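Local coordinates for protein aldehyde dehydrogenase (Anabaena variabilis, PDB 4H7N) that probably oxidises aldehydes to carboxylic acids with NAD+ as the electron acceptor, at residues V157-E163 / L186-G192; D204-F208 / K451-R455; A229-G235 / S438-R444; H428-K432 / S443-A448. One frame throughout, in Å; residues are numbered along the deposited sequence.

Contact 1 (V157-E163 / L186-G192); sequences VVVKPSE and LIFVEGG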
loop_
_atom_site.group_PDB
_atom_site.type_symbol
_atom_site.label_atom_id
_atom_site.label_comp_id
_atom_site.label_asym_id
_atom_site.label_seq_id
_atom_site.Cartn_x
_atom_site.Cartn_y
_atom_site.Cartn_z
ATOM N N VAL A 157 -13.985 -13.265 -0.275
ATOM C CA VAL A 157 -14.125 -12.105 -1.113
ATOM C C VAL A 157 -15.611 -11.834 -1.340
ATOM O O VAL A 157 -16.365 -12.770 -1.703
ATOM C CB VAL A 157 -13.449 -12.306 -2.476
ATOM C CG1 VAL A 157 -13.551 -11.036 -3.298
ATOM C CG2 VAL A 157 -12.000 -12.754 -2.340
ATOM N N VAL A 158 -16.031 -10.596 -1.086
ATOM C CA VAL A 158 -17.380 -10.108 -1.472
ATOM C C VAL A 158 -17.268 -9.227 -2.709
ATOM O O VAL A 158 -16.563 -8.233 -2.707
ATOM C CB VAL A 158 -18.050 -9.296 -0.351
ATOM C CG1 VAL A 158 -19.459 -8.921 -0.752
ATOM C CG2 VAL A 158 -18.173 -10.135 0.880
ATOM N N VAL A 159 -17.912 -9.621 -3.783
ATOM C CA VAL A 159 -17.824 -8.943 -5.022
ATOM C C VAL A 159 -19.142 -8.232 -5.328
ATOM O O VAL A 159 -20.188 -8.871 -5.339
ATOM C CB VAL A 159 -17.546 -9.958 -6.188
ATOM C CG1 VAL A 159 -17.470 -9.262 -7.554
ATOM C CG2 VAL A 159 -16.294 -10.731 -5.906
ATOM N N LYS A 160 -19.053 -6.939 -5.601
ATOM C CA LYS A 160 -20.187 -6.077 -5.955
ATOM C C LYS A 160 -19.950 -5.473 -7.333
ATOM O O LYS A 160 -19.326 -4.416 -7.478
ATOM C CB LYS A 160 -20.447 -4.929 -4.913
ATOM C CG LYS A 160 -21.855 -4.391 -5.169
ATOM C CD LYS A 160 -22.088 -2.911 -5.025
ATOM C CE LYS A 160 -21.247 -2.059 -5.945
ATOM N NZ LYS A 160 -21.966 -1.844 -7.171
ATOM N N PRO A 161 -20.411 -6.157 -8.361
ATOM C CA PRO A 161 -20.318 -5.578 -9.708
ATOM C C PRO A 161 -21.275 -4.401 -9.895
ATOM O O PRO A 161 -22.126 -4.186 -9.070
ATOM C CB PRO A 161 -20.667 -6.747 -10.644
ATOM C CG PRO A 161 -20.843 -7.945 -9.770
ATOM C CD PRO A 161 -21.118 -7.448 -8.369
ATOM N N SER A 162 -21.057 -3.613 -10.931
ATOM C CA SER A 162 -21.875 -2.439 -11.239
ATOM C C SER A 162 -23.257 -2.904 -11.552
ATOM O O SER A 162 -23.444 -3.892 -12.253
ATOM C CB SER A 162 -21.349 -1.713 -12.496
ATOM O OG SER A 162 -22.242 -0.684 -12.965
ATOM N N GLU A 163 -24.209 -2.152 -11.032
ATOM C CA GLU A 163 -25.600 -2.294 -11.329
ATOM C C GLU A 163 -25.924 -2.090 -12.799
ATOM O O GLU A 163 -26.981 -2.530 -13.261
ATOM C CB GLU A 163 -26.412 -1.307 -10.469
ATOM C CG GLU A 163 -26.355 0.152 -10.890
ATOM C CD GLU A 163 -25.125 0.942 -10.453
ATOM O OE1 GLU A 163 -24.112 0.424 -9.904
ATOM O OE2 GLU A 163 -25.150 2.141 -10.743
ATOM N N LEU A 186 -16.831 -16.986 -1.498
ATOM C CA LEU A 186 -16.966 -16.082 -2.608
ATOM C C LEU A 186 -18.424 -15.714 -2.620
ATOM O O LEU A 186 -19.293 -16.575 -2.868
ATOM C CB LEU A 186 -16.609 -16.773 -3.906
ATOM C CG LEU A 186 -16.888 -15.959 -5.144
ATOM C CD1 LEU A 186 -16.265 -14.584 -5.103
ATOM C CD2 LEU A 186 -16.385 -16.704 -6.368
ATOM N N ILE A 187 -18.698 -14.467 -2.272
ATOM C CA ILE A 187 -20.041 -13.980 -2.118
ATOM C C ILE A 187 -20.278 -12.878 -3.144
ATOM O O ILE A 187 -19.509 -11.895 -3.197
ATOM C CB ILE A 187 -20.204 -13.346 -0.716
ATOM C CG1 ILE A 187 -19.821 -14.328 0.379
ATOM C CG2 ILE A 187 -21.636 -12.916 -0.505
ATOM C CD1 ILE A 187 -20.578 -15.635 0.349
ATOM N N PHE A 188 -21.315 -13.013 -3.956
ATOM C CA PHE A 188 -21.682 -11.959 -4.908
ATOM C C PHE A 188 -22.860 -11.149 -4.336
ATOM O O PHE A 188 -23.822 -11.752 -3.866
ATOM C CB PHE A 188 -22.162 -12.556 -6.209
ATOM C CG PHE A 188 -21.072 -13.175 -6.999
ATOM C CD1 PHE A 188 -20.254 -12.393 -7.768
ATOM C CD2 PHE A 188 -20.855 -14.527 -6.950
ATOM C CE1 PHE A 188 -19.243 -12.953 -8.505
ATOM C CE2 PHE A 188 -19.833 -15.111 -7.693
ATOM C CZ PHE A 188 -19.033 -14.308 -8.458
ATOM N N VAL A 189 -22.756 -9.833 -4.346
ATOM C CA VAL A 189 -23.840 -8.966 -3.908
ATOM C C VAL A 189 -24.144 -7.980 -5.020
ATOM O O VAL A 189 -23.282 -7.598 -5.782
ATOM C CB VAL A 189 -23.555 -8.239 -2.587
ATOM C CG1 VAL A 189 -23.322 -9.249 -1.459
ATOM C CG2 VAL A 189 -22.355 -7.361 -2.686
ATOM N N GLU A 190 -25.388 -7.575 -5.102
ATOM C CA GLU A 190 -25.862 -6.687 -6.174
ATOM C C GLU A 190 -26.140 -5.317 -5.606
ATOM O O GLU A 190 -26.573 -5.195 -4.442
ATOM C CB GLU A 190 -27.179 -7.231 -6.723
ATOM C CG GLU A 190 -27.016 -8.462 -7.587
ATOM C CD GLU A 190 -28.338 -9.228 -7.791
ATOM O OE1 GLU A 190 -29.386 -8.906 -7.109
ATOM O OE2 GLU A 190 -28.314 -10.155 -8.660
ATOM N N GLY A 191 -25.951 -4.285 -6.412
ATOM C CA GLY A 191 -26.357 -2.979 -5.977
ATOM C C GLY A 191 -25.617 -1.911 -6.684
ATOM O O GLY A 191 -24.715 -2.203 -7.459
ATOM N N GLY A 192 -26.011 -0.666 -6.408
ATOM C CA GLY A 192 -25.309 0.484 -6.958
ATOM C C GLY A 192 -24.280 1.022 -6.016
ATOM O O GLY A 192 -23.809 0.331 -5.134
HETATM O O HOH W 1 -24.790 -5.118 -8.959
#

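Contact 2 (D204-F208 / K451-R455); sequences DFVCF and KRFLR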
loop_
_atom_site.group_PDB
_atom_site.type_symbol
_atom_site.label_atom_id
_atom_site.label_comp_id
_atom_site.label_asym_id
_atom_site.label_seq_id
_atom_site.Cartn_x
_atom_site.Cartn_y
_atom_site.Cartn_z
ATOM N N ASP A 204 -11.978 -5.927 5.298
ATOM C CA ASP A 204 -10.630 -5.676 5.813
ATOM C C ASP A 204 -9.726 -5.027 4.775
ATOM O O ASP A 204 -8.617 -4.598 5.079
ATOM C CB ASP A 204 -10.005 -7.005 6.234
ATOM C CG ASP A 204 -10.814 -7.714 7.319
ATOM O OD1 ASP A 204 -11.356 -7.049 8.205
ATOM O OD2 ASP A 204 -11.021 -8.950 7.238
ATOM N N PHE A 205 -10.201 -4.962 3.540
ATOM C CA PHE A 205 -9.408 -4.586 2.372
ATOM C C PHE A 205 -10.451 -4.270 1.256
ATOM O O PHE A 205 -11.380 -5.069 1.020
ATOM C CB PHE A 205 -8.483 -5.748 1.961
ATOM C CG PHE A 205 -7.425 -5.386 0.928
ATOM C CD1 PHE A 205 -7.770 -5.002 -0.359
ATOM C CD2 PHE A 205 -6.091 -5.483 1.240
ATOM C CE1 PHE A 205 -6.811 -4.645 -1.275
ATOM C CE2 PHE A 205 -5.099 -5.162 0.312
ATOM C CZ PHE A 205 -5.476 -4.711 -0.942
ATOM N N VAL A 206 -10.283 -3.178 0.542
ATOM C CA VAL A 206 -11.164 -2.831 -0.588
ATOM C C VAL A 206 -10.401 -2.607 -1.869
ATOM O O VAL A 206 -9.424 -1.821 -1.918
ATOM C CB VAL A 206 -12.088 -1.623 -0.303
ATOM C CG1 VAL A 206 -11.317 -0.328 -0.065
ATOM C CG2 VAL A 206 -13.076 -1.435 -1.471
ATOM N N CYS A 207 -10.834 -3.298 -2.927
ATOM C CA CYS A 207 -10.402 -3.054 -4.315
ATOM C C CYS A 207 -11.503 -2.338 -5.113
ATOM O O CYS A 207 -12.667 -2.815 -5.177
ATOM C CB CYS A 207 -10.137 -4.375 -5.016
ATOM S SG CYS A 207 -8.836 -5.303 -4.234
ATOM N N PHE A 208 -11.174 -1.198 -5.705
ATOM C CA PHE A 208 -12.138 -0.417 -6.476
ATOM C C PHE A 208 -11.517 0.016 -7.791
ATOM O O PHE A 208 -10.365 0.565 -7.848
ATOM C CB PHE A 208 -12.602 0.821 -5.710
ATOM C CG PHE A 208 -13.443 1.745 -6.520
ATOM C CD1 PHE A 208 -14.805 1.546 -6.617
ATOM C CD2 PHE A 208 -12.865 2.808 -7.230
ATOM C CE1 PHE A 208 -15.602 2.404 -7.368
ATOM C CE2 PHE A 208 -13.641 3.640 -8.015
ATOM C CZ PHE A 208 -15.014 3.439 -8.075
ATOM N N LYS A 451 0.473 -10.821 -3.372
ATOM C CA LYS A 451 0.989 -10.513 -2.063
ATOM C C LYS A 451 0.353 -9.332 -1.375
ATOM O O LYS A 451 0.314 -9.250 -0.159
ATOM C CB LYS A 451 2.493 -10.379 -2.146
ATOM C CG LYS A 451 3.132 -11.724 -2.488
ATOM C CD LYS A 451 4.658 -11.661 -2.502
ATOM C CE LYS A 451 5.231 -12.062 -1.145
ATOM N NZ LYS A 451 4.957 -13.503 -0.879
ATOM N N ARG A 452 -0.242 -8.430 -2.120
ATOM C CA ARG A 452 -0.998 -7.400 -1.467
ATOM C C ARG A 452 -2.094 -7.902 -0.513
ATOM O O ARG A 452 -2.522 -7.149 0.385
ATOM C CB ARG A 452 -1.489 -6.384 -2.485
ATOM C CG ARG A 452 -2.603 -6.824 -3.327
ATOM C CD ARG A 452 -2.753 -5.919 -4.584
ATOM N NE ARG A 452 -3.316 -6.821 -5.572
ATOM C CZ ARG A 452 -4.410 -6.644 -6.317
ATOM N NH1 ARG A 452 -5.129 -5.542 -6.262
ATOM N NH2 ARG A 452 -4.756 -7.595 -7.174
ATOM N N PHE A 453 -2.574 -9.135 -0.713
ATOM C CA PHE A 453 -3.680 -9.683 0.090
ATOM C C PHE A 453 -3.227 -10.452 1.345
ATOM O O PHE A 453 -4.048 -11.067 2.000
ATOM C CB PHE A 453 -4.547 -10.613 -0.778
ATOM C CG PHE A 453 -5.235 -9.893 -1.901
ATOM C CD1 PHE A 453 -6.036 -8.816 -1.638
ATOM C CD2 PHE A 453 -4.957 -10.206 -3.200
ATOM C CE1 PHE A 453 -6.674 -8.109 -2.672
ATOM C CE2 PHE A 453 -5.517 -9.483 -4.236
ATOM C CZ PHE A 453 -6.386 -8.454 -3.978
ATOM N N LEU A 454 -1.933 -10.409 1.627
ATOM C CA LEU A 454 -1.273 -11.165 2.706
ATOM C C LEU A 454 -0.518 -10.236 3.598
ATOM O O LEU A 454 0.065 -9.238 3.108
ATOM C CB LEU A 454 -0.268 -12.155 2.095
ATOM C CG LEU A 454 -0.967 -13.247 1.243
ATOM C CD1 LEU A 454 0.068 -13.813 0.305
ATOM C CD2 LEU A 454 -1.526 -14.348 2.132
ATOM N N ARG A 455 -0.580 -10.480 4.900
ATOM C CA ARG A 455 0.290 -9.776 5.805
ATOM C C ARG A 455 1.461 -10.714 6.084
ATOM O O ARG A 455 1.275 -11.892 6.339
ATOM C CB ARG A 455 -0.403 -9.459 7.109
ATOM C CG ARG A 455 -1.430 -8.371 7.006
ATOM C CD ARG A 455 -1.796 -7.983 8.432
ATOM N NE ARG A 455 -2.745 -6.863 8.547
ATOM C CZ ARG A 455 -4.067 -6.983 8.582
ATOM N NH1 ARG A 455 -4.808 -5.884 8.734
ATOM N NH2 ARG A 455 -4.647 -8.175 8.448
HETATM O O HOH W 2 -7.573 -4.696 7.515
#

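Contact 3 (A229-G235 / S438-R444); sequences AYLELGG and SGLGGSR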
loop_
_atom_site.group_PDB
_atom_site.type_symbol
_atom_site.label_atom_id
_atom_site.label_comp_id
_atom_site.label_asym_id
_atom_site.label_seq_id
_atom_site.Cartn_x
_atom_site.Cartn_y
_atom_site.Cartn_z
ATOM N N ALA A 229 -6.608 0.148 0.687
ATOM C CA ALA A 229 -7.374 0.295 -0.543
ATOM C C ALA A 229 -6.484 0.144 -1.770
ATOM O O ALA A 229 -5.453 0.830 -1.904
ATOM C CB ALA A 229 -8.053 1.660 -0.548
ATOM N N TYR A 230 -6.911 -0.715 -2.689
ATOM C CA TYR A 230 -6.337 -0.784 -4.014
ATOM C C TYR A 230 -7.295 -0.101 -4.965
ATOM O O TYR A 230 -8.476 -0.474 -5.080
ATOM C CB TYR A 230 -6.016 -2.207 -4.481
ATOM C CG TYR A 230 -5.418 -2.194 -5.893
ATOM C CD1 TYR A 230 -4.046 -2.009 -6.089
ATOM C CD2 TYR A 230 -6.198 -2.365 -7.012
ATOM C CE1 TYR A 230 -3.501 -1.933 -7.368
ATOM C CE2 TYR A 230 -5.659 -2.270 -8.283
ATOM C CZ TYR A 230 -4.310 -2.071 -8.449
ATOM O OH TYR A 230 -3.729 -2.006 -9.702
ATOM N N LEU A 231 -6.780 0.881 -5.680
ATOM C CA LEU A 231 -7.589 1.736 -6.523
ATOM C C LEU A 231 -7.029 1.831 -7.950
ATOM O O LEU A 231 -5.844 2.173 -8.152
ATOM C CB LEU A 231 -7.640 3.158 -5.974
ATOM C CG LEU A 231 -7.983 3.294 -4.512
ATOM C CD1 LEU A 231 -7.751 4.727 -4.105
ATOM C CD2 LEU A 231 -9.412 2.901 -4.267
ATOM N N GLU A 232 -7.906 1.644 -8.923
ATOM C CA GLU A 232 -7.536 1.838 -10.336
ATOM C C GLU A 232 -8.613 2.689 -10.969
ATOM O O GLU A 232 -9.771 2.276 -11.049
ATOM C CB GLU A 232 -7.351 0.506 -11.027
ATOM C CG GLU A 232 -6.489 0.616 -12.282
ATOM C CD GLU A 232 -5.490 -0.527 -12.432
ATOM O OE1 GLU A 232 -4.734 -0.877 -11.473
ATOM O OE2 GLU A 232 -5.446 -1.046 -13.554
ATOM N N LEU A 233 -8.260 3.934 -11.298
ATOM C CA LEU A 233 -9.259 5.000 -11.487
ATOM C C LEU A 233 -9.296 5.618 -12.878
ATOM O O LEU A 233 -9.734 6.739 -13.059
ATOM C CB LEU A 233 -9.050 6.120 -10.480
ATOM C CG LEU A 233 -8.972 5.715 -9.014
ATOM C CD1 LEU A 233 -9.006 6.944 -8.134
ATOM C CD2 LEU A 233 -10.121 4.747 -8.696
ATOM N N GLY A 234 -8.862 4.899 -13.877
ATOM C CA GLY A 234 -9.055 5.413 -15.207
ATOM C C GLY A 234 -7.799 6.093 -15.700
ATOM O O GLY A 234 -6.749 6.146 -15.030
ATOM N N GLY A 235 -7.909 6.527 -16.933
ATOM C CA GLY A 235 -6.792 6.963 -17.699
ATOM C C GLY A 235 -7.204 7.872 -18.846
ATOM O O GLY A 235 -8.371 7.928 -19.238
ATOM N N SER A 438 -4.489 8.155 -11.408
ATOM C CA SER A 438 -4.938 6.906 -12.017
ATOM C C SER A 438 -4.994 5.748 -11.036
ATOM O O SER A 438 -5.586 4.723 -11.349
ATOM C CB SER A 438 -4.068 6.567 -13.187
ATOM O OG SER A 438 -4.501 7.340 -14.297
ATOM N N GLY A 439 -4.334 5.880 -9.883
ATOM C CA GLY A 439 -4.424 4.857 -8.869
ATOM C C GLY A 439 -3.475 4.954 -7.701
ATOM O O GLY A 439 -2.613 5.840 -7.659
ATOM N N LEU A 440 -3.714 4.065 -6.752
ATOM C CA LEU A 440 -2.863 3.846 -5.569
ATOM C C LEU A 440 -2.962 2.391 -5.160
ATOM O O LEU A 440 -3.951 1.751 -5.432
ATOM C CB LEU A 440 -3.371 4.636 -4.369
ATOM C CG LEU A 440 -3.220 6.135 -4.320
ATOM C CD1 LEU A 440 -3.929 6.704 -3.102
ATOM C CD2 LEU A 440 -1.777 6.560 -4.351
ATOM N N GLY A 441 -1.975 1.922 -4.395
ATOM C CA GLY A 441 -2.000 0.630 -3.746
ATOM C C GLY A 441 -1.096 -0.432 -4.377
ATOM O O GLY A 441 -1.240 -1.617 -4.069
ATOM N N GLY A 442 -0.195 -0.036 -5.270
ATOM C CA GLY A 442 0.761 -0.988 -5.830
ATOM C C GLY A 442 0.292 -1.585 -7.173
ATOM O O GLY A 442 -0.254 -0.903 -8.016
ATOM N N SER A 443 0.581 -2.845 -7.372
ATOM C CA SER A 443 0.368 -3.482 -8.673
ATOM C C SER A 443 -0.549 -4.685 -8.489
ATOM O O SER A 443 -0.445 -5.371 -7.467
ATOM C CB SER A 443 1.721 -3.941 -9.252
ATOM O OG SER A 443 1.499 -4.366 -10.576
ATOM N N ARG A 444 -1.430 -4.930 -9.451
ATOM C CA ARG A 444 -2.275 -6.149 -9.445
ATOM C C ARG A 444 -1.703 -7.188 -10.355
ATOM O O ARG A 444 -2.283 -8.235 -10.558
ATOM C CB ARG A 444 -3.740 -5.864 -9.792
ATOM C CG ARG A 444 -3.981 -5.217 -11.109
ATOM C CD ARG A 444 -5.419 -5.389 -11.533
ATOM N NE ARG A 444 -6.441 -4.847 -10.632
ATOM C CZ ARG A 444 -7.410 -4.010 -11.011
ATOM N NH1 ARG A 444 -7.471 -3.553 -12.255
ATOM N NH2 ARG A 444 -8.344 -3.630 -10.159
HETATM O O HOH W 3 -1.410 -1.010 -10.693
#

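Contact 4 (H428-K432 / S443-A448); sequences HEGEK and SRVGAA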
loop_
_atom_site.group_PDB
_atom_site.type_symbol
_atom_site.label_atom_id
_atom_site.label_comp_id
_atom_site.label_asym_id
_atom_site.label_seq_id
_atom_site.Cartn_x
_atom_site.Cartn_y
_atom_site.Cartn_z
ATOM N N HIS A 428 -0.652 -9.636 -19.029
ATOM C CA HIS A 428 -0.735 -9.598 -17.611
ATOM C C HIS A 428 0.690 -9.743 -17.045
ATOM O O HIS A 428 0.842 -10.236 -15.944
ATOM C CB HIS A 428 -1.552 -10.845 -17.225
ATOM C CG HIS A 428 -1.090 -12.090 -17.937
ATOM N ND1 HIS A 428 0.077 -12.753 -17.600
ATOM C CD2 HIS A 428 -1.586 -12.736 -19.022
ATOM C CE1 HIS A 428 0.256 -13.773 -18.419
ATOM N NE2 HIS A 428 -0.745 -13.791 -19.283
ATOM N N GLU A 429 1.736 -9.443 -17.814
ATOM C CA GLU A 429 3.091 -9.462 -17.260
ATOM C C GLU A 429 3.569 -8.037 -17.213
ATOM O O GLU A 429 3.103 -7.206 -17.989
ATOM C CB GLU A 429 4.042 -10.275 -18.116
ATOM C CG GLU A 429 3.551 -11.684 -18.306
ATOM C CD GLU A 429 3.124 -11.982 -19.749
ATOM O OE1 GLU A 429 2.425 -11.134 -20.470
ATOM O OE2 GLU A 429 3.511 -13.105 -20.102
ATOM N N GLY A 430 4.468 -7.750 -16.285
ATOM C CA GLY A 430 4.975 -6.368 -16.130
ATOM C C GLY A 430 4.317 -5.638 -14.964
ATOM O O GLY A 430 3.216 -5.126 -15.084
ATOM N N GLU A 431 5.008 -5.598 -13.839
ATOM C CA GLU A 431 4.545 -4.859 -12.676
ATOM C C GLU A 431 4.572 -3.380 -12.971
ATOM O O GLU A 431 5.493 -2.867 -13.597
ATOM C CB GLU A 431 5.382 -5.184 -11.446
ATOM C CG GLU A 431 4.710 -6.261 -10.568
ATOM C CD GLU A 431 5.595 -6.822 -9.444
ATOM O OE1 GLU A 431 6.577 -6.134 -9.058
ATOM O OE2 GLU A 431 5.294 -7.945 -8.937
ATOM N N LYS A 432 3.517 -2.700 -12.549
ATOM C CA LYS A 432 3.355 -1.308 -12.836
ATOM C C LYS A 432 2.596 -0.632 -11.710
ATOM O O LYS A 432 1.660 -1.208 -11.122
ATOM C CB LYS A 432 2.587 -1.076 -14.135
ATOM C CG LYS A 432 1.336 -1.931 -14.259
ATOM C CD LYS A 432 0.305 -1.269 -15.169
ATOM C CE LYS A 432 -0.914 -2.164 -15.370
ATOM N NZ LYS A 432 -0.492 -3.518 -15.839
ATOM N N SER A 443 0.581 -2.845 -7.372
ATOM C CA SER A 443 0.368 -3.482 -8.673
ATOM C C SER A 443 -0.549 -4.685 -8.489
ATOM O O SER A 443 -0.445 -5.371 -7.467
ATOM C CB SER A 443 1.721 -3.941 -9.252
ATOM O OG SER A 443 1.499 -4.366 -10.576
ATOM N N ARG A 444 -1.430 -4.930 -9.451
ATOM C CA ARG A 444 -2.275 -6.149 -9.445
ATOM C C ARG A 444 -1.703 -7.188 -10.355
ATOM O O ARG A 444 -2.283 -8.235 -10.558
ATOM C CB ARG A 444 -3.740 -5.864 -9.792
ATOM C CG ARG A 444 -3.981 -5.217 -11.109
ATOM C CD ARG A 444 -5.419 -5.389 -11.533
ATOM N NE ARG A 444 -6.441 -4.847 -10.632
ATOM C CZ ARG A 444 -7.410 -4.010 -11.011
ATOM N NH1 ARG A 444 -7.471 -3.553 -12.255
ATOM N NH2 ARG A 444 -8.344 -3.630 -10.159
ATOM N N VAL A 445 -0.510 -6.929 -10.855
ATOM C CA VAL A 445 0.131 -7.812 -11.798
ATOM C C VAL A 445 1.270 -8.524 -11.106
ATOM O O VAL A 445 1.950 -7.974 -10.251
ATOM C CB VAL A 445 0.549 -7.038 -13.078
ATOM C CG1 VAL A 445 1.644 -7.770 -13.836
ATOM C CG2 VAL A 445 -0.682 -6.837 -13.972
ATOM N N GLY A 446 1.413 -9.791 -11.431
ATOM C CA GLY A 446 2.529 -10.594 -10.956
ATOM C C GLY A 446 2.441 -10.992 -9.516
ATOM O O GLY A 446 1.373 -11.037 -8.943
ATOM N N ALA A 447 3.594 -11.283 -8.941
ATOM C CA ALA A 447 3.740 -11.551 -7.522
ATOM C C ALA A 447 2.967 -10.576 -6.694
ATOM O O ALA A 447 2.053 -10.977 -6.025
ATOM C CB ALA A 447 5.206 -11.509 -7.105
ATOM N N ALA A 448 3.358 -9.303 -6.729
ATOM C CA ALA A 448 2.781 -8.264 -5.850
ATOM C C ALA A 448 1.258 -8.190 -5.914
ATOM O O ALA A 448 0.611 -7.795 -4.956
ATOM C CB ALA A 448 3.382 -6.906 -6.182
#

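Contact 1 (V157-E163 / L186-G192)
Val159 and Ile187 meet backbone to backbone in the parallel strand pair of a beta-alpha-beta unit, in which helix 169-176 connects strand 156-161 to strand 186-188. Val159 N donates to Ile187 O at 2.8 Å, and Ile187 N and Val189 N reach the carbonyls of Val157 and Val159 in turn. This is the tight end. With CG1 anti to the backbone N (chi1 179°), Val159 can lay its other branch, CG2, against Leu186 CD1 at 3.9 Å, while its CB sits 4.0 Å from Phe188 CD1; helices 147-153 and 169-176 cover these side chains. Val158 CG1 packs on Val189 CG2 at 3.8 Å, where helix 27-46 also touches Val189. Past Val189 the contact becomes looser, running out to the partly exposed Glu163 and Gly192. Lys160 rests CB and CG on Val189, then bends to bring NZ over Gly191 O at 2.8 Å, from above the carbonyl plane; NZ also bonds Pro161 O. A methionine here would probably leave both carbonyls without their shared charged donor and let the two chain segments shift apart. A water repeats that link, donating to Pro161 O and accepting from Gly191 N. At the outer end Glu163 OE1 lies only 3.2 Å from Gly192 CA, on a residue with no side chain to fend it off.

Contact 2 (D204-F208 / K451-R455)
Asp204 O takes a 2.7 Å bond from a water that accepts a weak one, 3.2 Å long, from Arg455 NH1, a thin polar link between the two segments. The rest is an edge-to-face aromatic contact between strand 205-209 of the large mixed sheet and a type I turn, Lys451 to Leu454, that leads into strand 454-462. Phe453 turns an edge toward the face of Phe205, the centroids 5.1 Å apart and the planes at 55°. Its CE1 does the touching, 3.7 Å from Phe205 CE1 and nearer the rim of that ring than its middle. Phe205 gets there with CG anti to its own N (chi1 -169°), and its CE2 also comes 3.3 Å from Arg452 O. An alanine in place of Phe205 would probably open a gap beneath the Phe453 edge and leave that ring freer to shift. Cys207 SG comes to the same corner of the Phe453 ring, in the ring plane, 3.9 Å from CE1 and close to CZ, a sulfur-aromatic contact. Arg452 folds back over its neighbour: CG lies above the centre of the Phe453 ring, and Phe453 CZ sits 3.5 Å above the plane of the Arg452 guanidinium. That group is fixed from outside by a salt bridge to Asp146, a bond to Gly449 O and a cation-pi contact with Tyr230, while Ala150 and Ala153 of helix 147-153 pack on Phe453. Back across the contact, Arg452 NH1 ends 4.2 Å from Cys207 SG.

Contact 3 (A229-G235 / S438-R444)
Strand 229-232, which carries the predicted active-site Glu232, pairs antiparallel with the short strand 439-440: Leu231 faces Leu440 as the hydrogen-bonded pair, Glu232 faces Gly439 as the non-hydrogen-bonded one. Leu231 N reaches Leu440 O at 3.0 Å and Leu440 N answers to Leu231 O with a longer, more bent bond (149° at the hydrogen). Gly439 CA comes 3.1 Å from Leu231 O; a CB there would collide with that oxygen. Phe226 of the second subunit packs against Leu231 and Leu440. Beyond the strands the chain curls round Tyr230, so that Gly441 O meets the edge of the ring at CD1. The Arg444 side chain crosses that of Tyr230 at about a right angle and brings NH2 to the ring edge, 3.5 Å from Tyr230 CE2, with guanidinium and ring planes 47° apart. Glu232 lies over a face of that guanidinium: OE2 is 3.5 Å from Arg444 NH1, well out of the plane, so charge alone joins them. The stronger holds on Arg444 NH2 are Asp146 and Thr209, which probably help to hold the guanidinium beside the glutamate. At the far end, Leu233 N bonds Ser438 O, and Ser438 OG donates to Gly234 O at 2.6 Å, in the carbonyl plane.

Contact 4 (H428-K432 / S443-A448)
Glu431 runs alongside the 443-448 loop, its neighbours changing from CB to the tip. Its CB passes 4.1 Å from Ser443 OG. CG settles 3.3 Å from Val445 O, CD comes up to the Ala448 methyl, and OE2 accepts from Ala448 N at 3.2 Å, a nearly straight bond that meets the oxygen from above the carboxylate plane. The other oxygen, OE1, leaves the contact for a salt bridge with Lys456 of the second subunit. Ser443 ties the two loops together nearer the Glu431 backbone. With its OG anti to the backbone N (chi1 -172°), the hydroxyl accepts from Lys432 N at 3.3 Å across the contact, and from Val445 N within its own loop, which makes an ST turn. Val445 then points into the bend of 428-432, where CG1 lies 3.3 Å from Gly430 O and equally far from His428 O, while CG2 touches Lys432 NZ at 3.8 Å. Neither segment forms a strand here, and both hydrogen bonds across the contact end on side-chain oxygens. Because the Glu431 carboxylate serves the chain entering helix 448-451 and a lysine of the partner subunit at once, the shape of this loop is probably coupled to dimer packing.

In the fold
Contacts 1, 2 and 3 all reach one mixed sheet, but contact 1 stands apart, its centre about 16 Å from that of contact 2 and about 19 Å from that of contact 3. Contacts 2 and 3 join directly: strands 205-209 and 229-232 are neighbours, with Val206 O 2.9 Å from Tyr230 N, and Arg452 NH2 packs 3.3 Å from Arg444 CB. Contacts 3 and 4 share two residues, Ser443 turning its CB toward 428-432 and Arg444 toward 229-235. The predicted active-site Glu232 lies in contact 3. The side chain of Lys432 in contact 4 is about 5 Å from that of Glu232, and the side chain of Arg452 in contact 2 is about 7 Å from it. Contacts 2, 3 and 4 also touch the second subunit.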